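Local coordinates for protein ComZ (Thermus thermophilus, PDB 6QVI) that probably serves as a DNA receptor at the pilus tip in natural competence, carrying a beta-solenoid domain on a pseudopilin-like domain, at residues G159-G164 with S211-Y216; E136-A141 with A154-G159; V76-E81 with G92-T97; L107-S112 with Q124-I129; K301-I306 with C345-L350. One frame throughout, in Å; residues are numbered along the deposited sequence.

Contact 1. Residues G159-G164 with S211-Y216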
# COMPACT_ATOMS: atom_id res chain seq x y z
N GLY A 159 1.97 7.31 -7.00
CA GLY A 159 2.91 8.00 -6.16
C GLY A 159 4.29 7.41 -6.27
O GLY A 159 4.46 6.31 -6.79
N VAL A 160 5.26 8.14 -5.78
CA VAL A 160 6.61 7.65 -5.67
C VAL A 160 7.12 8.07 -4.30
O VAL A 160 7.17 9.22 -4.01
CB VAL A 160 7.59 8.07 -6.77
CG1 VAL A 160 6.93 8.64 -7.98
CG2 VAL A 160 8.64 8.99 -6.26
N TYR A 161 7.46 7.12 -3.46
CA TYR A 161 7.95 7.36 -2.12
C TYR A 161 9.40 6.98 -2.12
O TYR A 161 9.74 5.96 -2.62
CB TYR A 161 7.19 6.46 -1.16
CG TYR A 161 7.48 6.60 0.33
CD1 TYR A 161 8.71 6.33 0.84
CD2 TYR A 161 6.49 6.94 1.21
CE1 TYR A 161 8.96 6.44 2.17
CE2 TYR A 161 6.74 7.03 2.55
CZ TYR A 161 7.98 6.78 3.02
OH TYR A 161 8.25 6.87 4.34
N VAL A 162 10.26 7.81 -1.60
CA VAL A 162 11.64 7.49 -1.55
C VAL A 162 12.07 7.66 -0.12
O VAL A 162 11.70 8.62 0.48
CB VAL A 162 12.43 8.45 -2.40
CG1 VAL A 162 13.90 8.17 -2.30
CG2 VAL A 162 12.00 8.35 -3.83
N VAL A 163 12.85 6.75 0.44
CA VAL A 163 13.26 6.96 1.81
C VAL A 163 14.51 7.80 1.95
O VAL A 163 14.53 8.69 2.75
CB VAL A 163 13.21 5.70 2.70
CG1 VAL A 163 12.53 4.56 2.02
CG2 VAL A 163 14.53 5.31 3.26
N GLY A 164 15.53 7.56 1.16
CA GLY A 164 16.73 8.36 1.26
C GLY A 164 17.77 7.83 2.21
O GLY A 164 17.62 6.76 2.72
N SER A 211 1.28 10.95 -4.77
CA SER A 211 1.99 11.95 -3.98
C SER A 211 3.47 11.67 -4.14
O SER A 211 3.86 10.55 -4.49
CB SER A 211 1.59 11.96 -2.49
OG SER A 211 1.45 10.65 -1.99
N LEU A 212 4.28 12.67 -3.87
CA LEU A 212 5.73 12.51 -3.84
C LEU A 212 6.22 12.71 -2.42
O LEU A 212 6.19 13.83 -1.91
CB LEU A 212 6.39 13.51 -4.79
CG LEU A 212 7.91 13.52 -4.96
CD1 LEU A 212 8.42 12.15 -4.92
CD2 LEU A 212 8.33 14.22 -6.25
N ARG A 213 6.72 11.65 -1.80
CA ARG A 213 7.24 11.74 -0.45
C ARG A 213 8.70 11.30 -0.45
O ARG A 213 9.04 10.24 -1.00
CB ARG A 213 6.44 10.88 0.53
CG ARG A 213 4.98 11.32 0.73
CD ARG A 213 4.33 10.66 1.96
NE ARG A 213 3.03 10.09 1.62
CZ ARG A 213 1.88 10.45 2.18
NH1 ARG A 213 1.86 11.38 3.12
NH2 ARG A 213 0.75 9.86 1.81
N VAL A 214 9.52 12.06 0.22
CA VAL A 214 10.89 11.73 0.35
C VAL A 214 11.22 11.97 1.77
O VAL A 214 11.31 13.07 2.19
CB VAL A 214 11.74 12.64 -0.48
CG1 VAL A 214 13.17 12.51 -0.06
CG2 VAL A 214 11.59 12.30 -1.93
N GLN A 215 11.42 10.92 2.53
CA GLN A 215 11.72 11.07 3.91
C GLN A 215 13.05 11.68 4.24
O GLN A 215 13.13 12.46 5.15
CB GLN A 215 11.60 9.76 4.63
CG GLN A 215 12.28 9.80 5.96
CD GLN A 215 12.09 8.55 6.75
OE1 GLN A 215 11.75 7.52 6.22
NE2 GLN A 215 12.31 8.63 8.04
N TYR A 216 14.10 11.32 3.54
CA TYR A 216 15.39 11.92 3.84
C TYR A 216 16.02 12.46 2.60
O TYR A 216 16.32 11.72 1.72
CB TYR A 216 16.35 10.91 4.43
CG TYR A 216 16.02 10.43 5.81
CD1 TYR A 216 15.99 11.28 6.87
CD2 TYR A 216 15.77 9.12 6.04
CE1 TYR A 216 15.69 10.83 8.12
CE2 TYR A 216 15.47 8.67 7.29
CZ TYR A 216 15.43 9.53 8.32
OH TYR A 216 15.12 9.06 9.56
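Tyr161 lays its ring beside the root of Arg213, and from there the two side chains part. Tyr161 CD2 stands 4.0 Å from Arg213 CB, an approach neither over the face nor at the edge of the ring. With CG anti to the backbone N (chi1 -176°), the phenol stands out from the sheet on the same face as Arg213, its OH ending near the amide of Gln215, whose plane is almost perpendicular to the ring; the same ring stacks on Phe140. Arg213 takes another course: its CG lies beside the backbone N, and a bend at chi3 carries the guanidinium off to a salt bridge with Asp269. The two side chains thus cross at a slant, ring and guanidinium planes 44° apart. On the reverse of the strands, the aliphatic side chains form a ladder. Val160 and Leu212 lie side by side and point the same way, Val160 CG2 and Leu212 CD1 3.4 Å apart, while Val162 CB meets Val214 CG2 at 4.0 Å. Ile174 and Ile219 close in on Leu212. The backbone fixes this register: Val160 N donates to Ser211 O at 3.1 Å, and Val162 N to Arg213 O at 2.8 Å. Gln215 N reaches Val162 O at 3.1 Å, but the return bond from Arg213 N to Val160 O is weak. At the far end Tyr216 N donates to Val163 O. Aliphatic residues stacked in step, Val160 on Leu212 and Val162 on Val214, along strands 5° from parallel are the hallmark of successive rungs in a parallel beta-solenoid.

Contact 2. Residues E136-A141 with A154-G159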
# COMPACT_ATOMS: atom_id res chain seq x y z
N GLU A 136 0.17 4.15 -0.77
CA GLU A 136 -0.27 3.79 -2.11
C GLU A 136 0.58 4.55 -3.12
O GLU A 136 0.35 5.75 -3.35
CB GLU A 136 -1.75 4.06 -2.32
CG GLU A 136 -2.61 3.14 -1.48
CD GLU A 136 -4.06 3.20 -1.88
OE1 GLU A 136 -4.41 4.05 -2.74
OE2 GLU A 136 -4.86 2.39 -1.35
N GLN A 137 1.57 3.86 -3.69
CA GLN A 137 2.46 4.50 -4.64
C GLN A 137 2.85 3.49 -5.72
O GLN A 137 2.86 2.28 -5.49
CB GLN A 137 3.69 5.08 -3.91
CG GLN A 137 4.51 3.98 -3.22
CD GLN A 137 3.98 3.57 -1.86
OE1 GLN A 137 3.75 4.40 -1.00
NE2 GLN A 137 3.72 2.28 -1.69
N ALA A 138 3.20 4.00 -6.90
CA ALA A 138 3.66 3.08 -7.94
C ALA A 138 5.05 2.60 -7.65
O ALA A 138 5.39 1.46 -7.98
CB ALA A 138 3.64 3.74 -9.32
N ILE A 139 5.86 3.44 -7.05
CA ILE A 139 7.21 3.07 -6.78
C ILE A 139 7.64 3.48 -5.44
O ILE A 139 7.64 4.63 -5.15
CB ILE A 139 8.13 3.83 -7.71
CG1 ILE A 139 8.04 3.30 -9.11
CG2 ILE A 139 9.56 3.70 -7.27
CD1 ILE A 139 8.94 4.05 -10.03
N PHE A 140 8.06 2.54 -4.63
CA PHE A 140 8.56 2.86 -3.34
C PHE A 140 10.02 2.61 -3.44
O PHE A 140 10.40 1.52 -3.70
CB PHE A 140 7.94 1.93 -2.34
CG PHE A 140 8.33 2.23 -0.96
CD1 PHE A 140 7.45 2.80 -0.11
CD2 PHE A 140 9.57 1.95 -0.52
CE1 PHE A 140 7.80 3.07 1.17
CE2 PHE A 140 9.93 2.21 0.75
CZ PHE A 140 9.04 2.78 1.61
N ALA A 141 10.85 3.60 -3.24
CA ALA A 141 12.27 3.42 -3.36
C ALA A 141 12.98 3.39 -2.07
O ALA A 141 12.60 4.05 -1.15
CB ALA A 141 12.86 4.49 -4.22
N ALA A 154 11.19 7.83 -16.95
CA ALA A 154 10.08 7.15 -16.33
C ALA A 154 8.84 8.01 -16.49
O ALA A 154 8.91 9.24 -16.43
CB ALA A 154 10.35 6.91 -14.85
N THR A 155 7.71 7.35 -16.57
CA THR A 155 6.44 7.99 -16.55
C THR A 155 5.76 7.11 -15.54
O THR A 155 5.53 5.96 -15.80
CB THR A 155 5.74 8.04 -17.90
OG1 THR A 155 4.49 7.36 -17.83
CG2 THR A 155 6.56 7.43 -18.93
N ILE A 156 5.41 7.67 -14.40
CA ILE A 156 4.90 6.93 -13.25
C ILE A 156 3.47 7.39 -13.02
O ILE A 156 3.24 8.54 -12.62
CB ILE A 156 5.74 7.13 -11.98
CG1 ILE A 156 7.19 6.70 -12.13
CG2 ILE A 156 5.08 6.48 -10.76
CD1 ILE A 156 8.14 7.89 -12.17
N ARG A 157 2.50 6.50 -13.22
CA ARG A 157 1.12 6.87 -12.94
C ARG A 157 0.82 6.34 -11.54
O ARG A 157 0.44 5.18 -11.34
CB ARG A 157 0.21 6.33 -14.04
CG ARG A 157 0.93 6.45 -15.35
CD ARG A 157 0.06 6.44 -16.55
NE ARG A 157 -0.61 7.71 -16.63
CZ ARG A 157 -0.84 8.34 -17.78
NH1 ARG A 157 -0.45 7.78 -18.91
NH2 ARG A 157 -1.46 9.51 -17.78
N GLY A 158 1.02 7.22 -10.56
CA GLY A 158 0.90 6.87 -9.16
C GLY A 158 1.95 7.56 -8.31
O GLY A 158 2.77 8.33 -8.83
N GLY A 159 1.97 7.31 -7.00
CA GLY A 159 2.91 8.00 -6.16
C GLY A 159 4.29 7.41 -6.27
O GLY A 159 4.46 6.31 -6.79
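Ile156 leans from its strand onto Ala138 and Ile139, and its branches divide the work. Its CB lies 4.8 Å from Ala138 CB, and there the side chain forks. A chi1 of -60° sets CG1 beside the backbone N and leaves CG2 anti to it; CG2 comes up against the Ala138 methyl, Ile156 CG2 and Ala138 CB 3.4 Å apart. The other branch turns to Ile139: Ile156 CG1 touches Ile139 CD1 at 3.8 Å, and the terminal Ile156 CD1 is still within 4.5 Å of that same Ile139 CD1. The two isoleucines cross at about a right angle, methyl against methylene, with Phe180 also packed on Ile156. This is a corner of the beta-solenoid: the chain leaves strand 153-157, bends through Gly158 and Gly159, and enters strand 160-162, which pairs in parallel with strand 139-141. Gly158 has phi 142°, a conformation in which any CB would be pressed against the carbonyl of Arg157, and that CB would also crowd Ala138. The turn delivers Gly159 O to two successive amides, of Ala138 and Ile139. Ile139 N donates to it at 3.2 Å, nearly straight at 162°, whereas the bond from Ala138 N is weak and strongly bent. Gln137 CB rests on this oxygen too, Gln137 CB to Gly159 O being 3.2 Å. On its far side strand 139-141 is backed by strand 469-472, where Val470 exchanges backbone bonds with Ala138 and Phe140 and touches the side chain of Ile139.

Contact 3. Residues V76-E81 with G92-T97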
# COMPACT_ATOMS: atom_id res chain seq x y z
N VAL A 76 -20.50 20.30 13.91
CA VAL A 76 -21.66 19.89 14.69
C VAL A 76 -22.17 18.55 14.20
O VAL A 76 -22.61 18.43 13.06
CB VAL A 76 -22.76 20.95 14.65
CG1 VAL A 76 -23.98 20.43 15.36
CG2 VAL A 76 -22.24 22.22 15.33
N LEU A 77 -22.17 17.56 15.09
CA LEU A 77 -22.70 16.24 14.76
C LEU A 77 -24.18 16.07 15.10
O LEU A 77 -24.81 15.17 14.54
CB LEU A 77 -21.95 15.14 15.47
CG LEU A 77 -20.45 15.18 15.42
CD1 LEU A 77 -19.94 14.11 16.38
CD2 LEU A 77 -20.00 14.97 14.00
N ALA A 78 -24.73 16.85 16.04
CA ALA A 78 -26.15 16.70 16.38
C ALA A 78 -26.64 17.91 17.17
O ALA A 78 -26.04 18.29 18.18
CB ALA A 78 -26.43 15.43 17.19
N GLN A 79 -27.70 18.53 16.68
CA GLN A 79 -28.25 19.69 17.32
C GLN A 79 -29.63 19.36 17.77
O GLN A 79 -30.44 18.95 16.98
CB GLN A 79 -28.29 20.84 16.35
CG GLN A 79 -28.67 22.14 16.98
CD GLN A 79 -27.78 23.26 16.53
OE1 GLN A 79 -28.26 24.30 16.11
NE2 GLN A 79 -26.50 23.06 16.61
N ASN A 80 -29.88 19.47 19.06
CA ASN A 80 -31.16 19.18 19.68
C ASN A 80 -31.72 17.80 19.45
O ASN A 80 -32.90 17.61 19.47
CB ASN A 80 -32.16 20.26 19.36
CG ASN A 80 -31.72 21.59 19.86
OD1 ASN A 80 -31.32 21.72 20.98
ND2 ASN A 80 -31.76 22.58 19.02
N GLU A 81 -30.87 16.81 19.33
CA GLU A 81 -31.35 15.48 19.11
C GLU A 81 -31.97 15.03 20.39
O GLU A 81 -31.44 15.28 21.42
CB GLU A 81 -30.16 14.61 18.77
CG GLU A 81 -30.46 13.15 18.54
CD GLU A 81 -29.55 12.54 17.51
OE1 GLU A 81 -29.15 13.25 16.57
OE2 GLU A 81 -29.24 11.35 17.61
N GLY A 92 -35.07 14.31 27.06
CA GLY A 92 -34.19 15.46 27.00
C GLY A 92 -33.60 15.66 25.64
O GLY A 92 -33.82 14.88 24.77
N ARG A 93 -32.88 16.74 25.47
CA ARG A 93 -32.23 17.00 24.23
C ARG A 93 -30.74 17.11 24.47
O ARG A 93 -30.31 17.27 25.57
CB ARG A 93 -32.71 18.30 23.62
CG ARG A 93 -34.13 18.70 23.98
CD ARG A 93 -35.10 18.49 22.83
NE ARG A 93 -35.09 19.55 21.83
CZ ARG A 93 -35.81 19.54 20.71
NH1 ARG A 93 -36.61 18.51 20.45
NH2 ARG A 93 -35.73 20.54 19.84
N TYR A 94 -29.95 17.00 23.42
CA TYR A 94 -28.53 17.16 23.58
C TYR A 94 -27.92 17.65 22.34
O TYR A 94 -28.48 17.56 21.30
CB TYR A 94 -27.83 15.90 24.04
CG TYR A 94 -27.85 14.80 23.07
CD1 TYR A 94 -27.18 14.87 21.89
CD2 TYR A 94 -28.53 13.66 23.35
CE1 TYR A 94 -27.19 13.84 21.01
CE2 TYR A 94 -28.55 12.63 22.47
CZ TYR A 94 -27.87 12.73 21.31
OH TYR A 94 -27.92 11.70 20.46
N THR A 95 -26.75 18.21 22.47
CA THR A 95 -26.08 18.69 21.32
C THR A 95 -24.66 18.24 21.25
O THR A 95 -23.88 18.62 22.07
CB THR A 95 -26.14 20.18 21.24
OG1 THR A 95 -27.45 20.54 20.83
CG2 THR A 95 -25.19 20.63 20.22
N ALA A 96 -24.31 17.47 20.24
CA ALA A 96 -22.96 16.92 20.17
C ALA A 96 -22.18 17.72 19.15
O ALA A 96 -22.64 17.90 18.01
CB ALA A 96 -22.97 15.44 19.80
N THR A 97 -21.01 18.19 19.56
CA THR A 97 -20.11 18.97 18.71
C THR A 97 -18.74 18.33 18.77
O THR A 97 -18.30 17.88 19.84
CB THR A 97 -20.00 20.43 19.17
OG1 THR A 97 -21.30 21.02 19.25
CG2 THR A 97 -19.20 21.22 18.17
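Glu81 and Tyr94 lie side by side and point the same way, the aliphatic stem of the glutamate running along the phenol. Glu81 CB makes an off-centre CH-pi contact, 4.2 Å from the centroid of the Tyr94 ring and 29° off its normal; further out, Glu81 CG follows the ring as far as CZ. The tyrosine stands upright because its CG sits between the backbone N and the carbonyl carbon (chi1 66°), which also brings Tyr94 CE1 to 4.2 Å from Ala78 CB. With an alanine here in place of Tyr94, the Glu81 stem and the Ala78 methyl would probably lose their shared aromatic wall, and a gap would open beside Lys27 of the N-terminal helix. The Glu81 carboxylate has its main partner in that same Lys27, on helix 12-40. The hairpin of strands 78-84 and 90-100 here forms part of the antiparallel sheet packed on the long N-terminal helix, the architecture of pilins and pseudopilins. Two bulges shape it. Ala96 O accepts from both Leu77 N, at 3.0 Å, and Ala78 N, at 3.1 Å, a classic bulge; Asn80 and Glu81 both face Tyr94 in a G1 bulge, with Asn80 in the left-handed backbone region. On the other side of the sheet from Tyr94, Thr95 OG1 receives an almost linear bond from Asn80 N, 3.2 Å long. Arg93 lays one face of its guanidinium against the backbone carbonyl of Asn80, Asn80 O 3.7 Å above the plane and over its centre; the side-chain amide of Asn80 is also nearly parallel to the guanidinium, planes 21° apart.

Contact 4. Residues L107-S112 with Q124-I129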
# COMPACT_ATOMS: atom_id res chain seq x y z
N LEU A 107 -5.52 15.22 17.73
CA LEU A 107 -6.27 15.43 18.97
C LEU A 107 -7.67 15.93 18.64
O LEU A 107 -7.83 16.98 18.01
CB LEU A 107 -5.53 16.40 19.86
CG LEU A 107 -4.15 15.86 20.24
CD1 LEU A 107 -3.59 16.61 21.42
CD2 LEU A 107 -4.33 14.37 20.58
N PHE A 108 -8.68 15.19 19.09
CA PHE A 108 -10.06 15.59 18.90
C PHE A 108 -10.81 15.58 20.22
O PHE A 108 -10.62 14.69 21.06
CB PHE A 108 -10.76 14.66 17.90
CG PHE A 108 -10.12 14.62 16.56
CD1 PHE A 108 -9.02 13.79 16.32
CD2 PHE A 108 -10.60 15.39 15.51
CE1 PHE A 108 -8.41 13.75 15.10
CE2 PHE A 108 -9.98 15.35 14.27
CZ PHE A 108 -8.90 14.52 14.07
N THR A 109 -11.69 16.57 20.39
CA THR A 109 -12.56 16.69 21.57
C THR A 109 -14.00 16.53 21.12
O THR A 109 -14.47 17.26 20.23
CB THR A 109 -12.36 18.03 22.32
OG1 THR A 109 -10.98 18.17 22.75
CG2 THR A 109 -13.32 18.17 23.55
N LEU A 110 -14.68 15.54 21.70
CA LEU A 110 -16.11 15.32 21.49
C LEU A 110 -16.89 15.91 22.68
O LEU A 110 -16.56 15.60 23.83
CB LEU A 110 -16.41 13.83 21.35
CG LEU A 110 -17.82 13.40 20.96
CD1 LEU A 110 -18.43 14.13 19.72
CD2 LEU A 110 -17.91 11.90 20.85
N VAL A 111 -17.84 16.80 22.41
CA VAL A 111 -18.60 17.49 23.47
C VAL A 111 -20.09 17.31 23.25
O VAL A 111 -20.61 17.60 22.16
CB VAL A 111 -18.24 18.99 23.55
CG1 VAL A 111 -19.30 19.77 24.25
CG2 VAL A 111 -16.98 19.19 24.29
N SER A 112 -20.78 16.89 24.28
CA SER A 112 -22.19 16.70 24.25
C SER A 112 -22.87 17.45 25.37
O SER A 112 -22.81 17.04 26.48
CB SER A 112 -22.47 15.21 24.36
OG SER A 112 -23.57 14.92 25.15
N GLN A 124 -17.65 15.52 28.14
CA GLN A 124 -16.75 15.68 27.00
C GLN A 124 -15.60 14.71 27.12
O GLN A 124 -15.25 14.28 28.23
CB GLN A 124 -16.27 17.13 26.92
CG GLN A 124 -15.12 17.52 27.77
CD GLN A 124 -14.64 18.93 27.41
OE1 GLN A 124 -15.44 19.79 27.02
NE2 GLN A 124 -13.32 19.16 27.48
N ALA A 125 -15.05 14.32 25.96
CA ALA A 125 -13.89 13.43 25.89
C ALA A 125 -12.90 13.88 24.83
O ALA A 125 -13.28 14.29 23.72
CB ALA A 125 -14.31 11.98 25.61
N THR A 126 -11.63 13.75 25.17
CA THR A 126 -10.55 14.03 24.24
C THR A 126 -9.92 12.72 23.79
O THR A 126 -9.46 11.92 24.62
CB THR A 126 -9.47 14.88 24.88
OG1 THR A 126 -10.01 16.17 25.19
CG2 THR A 126 -8.31 15.04 23.89
N PHE A 127 -9.80 12.57 22.47
CA PHE A 127 -9.19 11.40 21.87
C PHE A 127 -7.93 11.79 21.11
O PHE A 127 -7.81 12.90 20.61
CB PHE A 127 -10.12 10.69 20.91
CG PHE A 127 -11.46 10.49 21.44
CD1 PHE A 127 -12.39 11.50 21.39
CD2 PHE A 127 -11.80 9.26 21.99
CE1 PHE A 127 -13.66 11.30 21.88
CE2 PHE A 127 -13.07 9.07 22.50
CZ PHE A 127 -14.00 10.09 22.43
N ARG A 128 -7.12 10.80 20.85
CA ARG A 128 -5.97 10.95 19.99
C ARG A 128 -6.28 9.88 18.98
O ARG A 128 -6.43 8.75 19.33
CB ARG A 128 -4.70 10.65 20.72
CG ARG A 128 -3.73 9.86 19.89
CD ARG A 128 -2.36 10.49 19.90
NE ARG A 128 -1.92 10.83 21.23
CZ ARG A 128 -1.26 11.93 21.51
NH1 ARG A 128 -0.96 12.78 20.54
NH2 ARG A 128 -0.89 12.18 22.76
N ILE A 129 -6.41 10.26 17.73
CA ILE A 129 -6.79 9.35 16.67
C ILE A 129 -5.81 9.48 15.52
O ILE A 129 -5.63 10.58 14.97
CB ILE A 129 -8.21 9.59 16.15
CG1 ILE A 129 -9.20 9.65 17.32
CG2 ILE A 129 -8.59 8.53 15.11
CD1 ILE A 129 -10.59 9.91 16.82
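Phe108 O takes the shortest bond of the pair, from Phe127 N at 2.7 Å and an N-H...O angle of 169°, and the CA-H of Thr126 adds a weaker contact to the same oxygen. Phe108 N answers by donating to Phe127 O, and Leu110 and Ala125 repeat the exchange, so hydrogen-bonded pairs alternate regularly with non-hydrogen-bonded ones along this antiparallel hairpin. On the face of Phe108, Leu110 and Phe127, the Phe127 ring presents an edge to its neighbour: CE1 meets Leu110 CB at 3.8 Å, nearly in the ring plane. Phe108 CD1 reaches Ile129 CD1 at 4.2 Å. On the opposite face Thr109 OG1 and Thr126 OG1 are joined by a weak bond of 3.3 Å. Gln124, with CG between the backbone N and carbonyl carbon (chi1 83°), runs alongside Val111: Gln124 CB and Val111 CG2 are 3.4 Å apart, and the extended chain sets its amide beside both Val111 CG2 and Thr109 CG2. An alanine here would keep the CB contact but is likely to leave the Val111 and Thr109 methyls without the amide's cover, opening a gap beside them. Leu107 CD2 lies over one face of the Arg128 guanidinium, 3.7 Å above its plane and offset toward the rim. The chemistry is thus two-sided: Leu110, Phe127 and Ile129 turn to helix 12-40 and Phe108 to Leu55, while hydroxyls, amide and guanidinium, their stems mixed with aliphatic groups, form the other, more polar surface of the pseudopilin-like domain.

Contact 5. Residues K301-I306 with C345-L350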
# COMPACT_ATOMS: atom_id res chain seq x y z
N LYS A 301 5.76 -19.87 6.09
CA LYS A 301 4.44 -19.94 5.52
C LYS A 301 4.40 -20.47 4.12
O LYS A 301 3.37 -20.51 3.50
CB LYS A 301 3.78 -18.59 5.59
CG LYS A 301 3.03 -18.36 6.88
CD LYS A 301 1.99 -17.29 6.72
CE LYS A 301 0.59 -17.84 6.87
NZ LYS A 301 -0.37 -17.20 5.92
N ALA A 302 5.53 -20.88 3.63
CA ALA A 302 5.62 -21.39 2.29
C ALA A 302 4.98 -22.71 2.12
O ALA A 302 5.09 -23.57 2.96
CB ALA A 302 7.05 -21.52 1.92
N ALA A 303 4.33 -22.89 1.00
CA ALA A 303 3.72 -24.14 0.70
C ALA A 303 4.81 -24.98 0.12
O ALA A 303 5.06 -26.06 0.56
CB ALA A 303 2.63 -23.96 -0.32
N LEU A 304 5.47 -24.44 -0.89
CA LEU A 304 6.56 -25.10 -1.54
C LEU A 304 7.78 -24.31 -1.22
O LEU A 304 7.82 -23.15 -1.47
CB LEU A 304 6.33 -25.06 -3.04
CG LEU A 304 7.12 -26.03 -3.89
CD1 LEU A 304 8.37 -25.37 -4.40
CD2 LEU A 304 7.52 -27.20 -3.05
N ARG A 305 8.78 -24.94 -0.66
CA ARG A 305 9.98 -24.23 -0.33
C ARG A 305 11.18 -25.09 -0.57
O ARG A 305 11.30 -26.12 0.02
CB ARG A 305 9.95 -23.85 1.12
CG ARG A 305 11.31 -23.51 1.64
CD ARG A 305 11.21 -22.56 2.77
NE ARG A 305 12.46 -22.50 3.48
CZ ARG A 305 12.65 -23.09 4.62
NH1 ARG A 305 11.68 -23.75 5.15
NH2 ARG A 305 13.80 -23.01 5.23
N ILE A 306 12.09 -24.64 -1.42
CA ILE A 306 13.28 -25.38 -1.77
C ILE A 306 14.53 -24.58 -1.52
O ILE A 306 14.57 -23.45 -1.85
CB ILE A 306 13.28 -25.66 -3.25
CG1 ILE A 306 11.97 -26.27 -3.65
CG2 ILE A 306 14.37 -26.63 -3.62
CD1 ILE A 306 12.00 -26.82 -5.04
N CYS A 345 5.67 -28.54 -10.45
CA CYS A 345 6.07 -28.52 -9.05
C CYS A 345 4.88 -28.55 -8.11
O CYS A 345 4.87 -27.83 -7.11
CB CYS A 345 6.94 -27.32 -8.73
SG CYS A 345 8.59 -27.47 -9.34
N THR A 346 3.84 -29.32 -8.41
CA THR A 346 2.72 -29.39 -7.49
C THR A 346 2.78 -30.66 -6.66
O THR A 346 3.48 -31.63 -6.98
CB THR A 346 1.38 -29.29 -8.22
OG1 THR A 346 1.18 -30.46 -9.02
CG2 THR A 346 1.34 -28.04 -9.09
N PHE A 347 2.02 -30.64 -5.57
CA PHE A 347 1.89 -31.78 -4.68
C PHE A 347 0.47 -31.75 -4.13
O PHE A 347 -0.19 -30.71 -4.14
CB PHE A 347 2.92 -31.75 -3.54
CG PHE A 347 2.80 -30.55 -2.66
CD1 PHE A 347 3.50 -29.38 -2.95
CD2 PHE A 347 1.97 -30.57 -1.53
CE1 PHE A 347 3.38 -28.26 -2.13
CE2 PHE A 347 1.84 -29.46 -0.72
CZ PHE A 347 2.55 -28.30 -1.01
N THR A 348 0.01 -32.86 -3.58
CA THR A 348 -1.33 -32.88 -3.05
C THR A 348 -1.31 -33.09 -1.58
O THR A 348 -0.67 -33.99 -1.09
CB THR A 348 -2.09 -34.05 -3.57
OG1 THR A 348 -1.43 -35.22 -3.11
CG2 THR A 348 -2.07 -34.03 -5.06
N ARG A 349 -2.08 -32.28 -0.87
CA ARG A 349 -2.14 -32.37 0.56
C ARG A 349 -3.02 -33.49 1.05
O ARG A 349 -3.68 -34.19 0.31
CB ARG A 349 -2.68 -31.08 1.15
CG ARG A 349 -1.90 -29.85 0.74
CD ARG A 349 -1.91 -28.80 1.83
NE ARG A 349 -1.32 -27.58 1.32
CZ ARG A 349 -1.70 -27.01 0.20
NH1 ARG A 349 -2.66 -27.55 -0.52
NH2 ARG A 349 -1.13 -25.90 -0.22
N LEU A 350 -3.02 -33.60 2.37
CA LEU A 350 -3.78 -34.57 3.10
C LEU A 350 -5.22 -34.51 2.67
O LEU A 350 -5.79 -35.49 2.25
CB LEU A 350 -3.69 -34.24 4.58
CG LEU A 350 -2.74 -33.09 4.93
CD1 LEU A 350 -2.76 -32.71 6.41
CD2 LEU A 350 -1.32 -33.39 4.48
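In the beta-solenoid domain, where the chain enters strand 304-309, Ala303 and Leu304 meet Phe347 on strand 343-348, which belongs to a neighbouring mixed sheet. Phe347 carries the contact. Its CG occupies the crowded position between backbone N and carbonyl carbon (chi1 61°), which brings the far end of the ring against Ala303 and Leu304. The ring's CZ approaches Ala303 O at 3.7 Å, and Phe347 CE1 lies 4.4 Å from Leu304 CD2; both approaches are oblique to the ring. Leu304 CG also comes to 4.3 Å from Cys345 O. Further along, Ala303 CB touches Arg349 NH2 at 4.2 Å. Phe347 CE2 sits over one face of that guanidinium, whose NH1 is bonded to Arg354 O. Pro318 touches both Leu304 and Phe347, adding to the apolar patch. Cys345 is tied by a disulfide to Cys327, which fixes the start of its segment covalently. The partners are mainly apolar groups, with one carbonyl against the ring, so the two segments are held to each other by nonpolar contact, without hydrogen bonds between them.

In the fold
The five contacts split between two domains. Contacts 3 and 4 are successive hairpins of one antiparallel sheet in the pseudopilin-like domain; their centres are about 15 Å apart, and they join where Thr97 N meets Val111 O and where Leu77 packs on Leu110. Contacts 1 and 2 adjoin in the solenoid, centres about 10 Å apart, sharing Gly159: Tyr161 exchanges backbone bonds with Ile139 and Ala141, and Val163 packs on Phe140. Contact 5 lies elsewhere on the solenoid, about 38 Å from contact 1 and about 34 Å from contact 2 between centres. It is remotest from contact 3, about 59 Å. Strand 120-130 of contact 4 precedes strand 139-141 of contact 2, so the chain passes between the domains there.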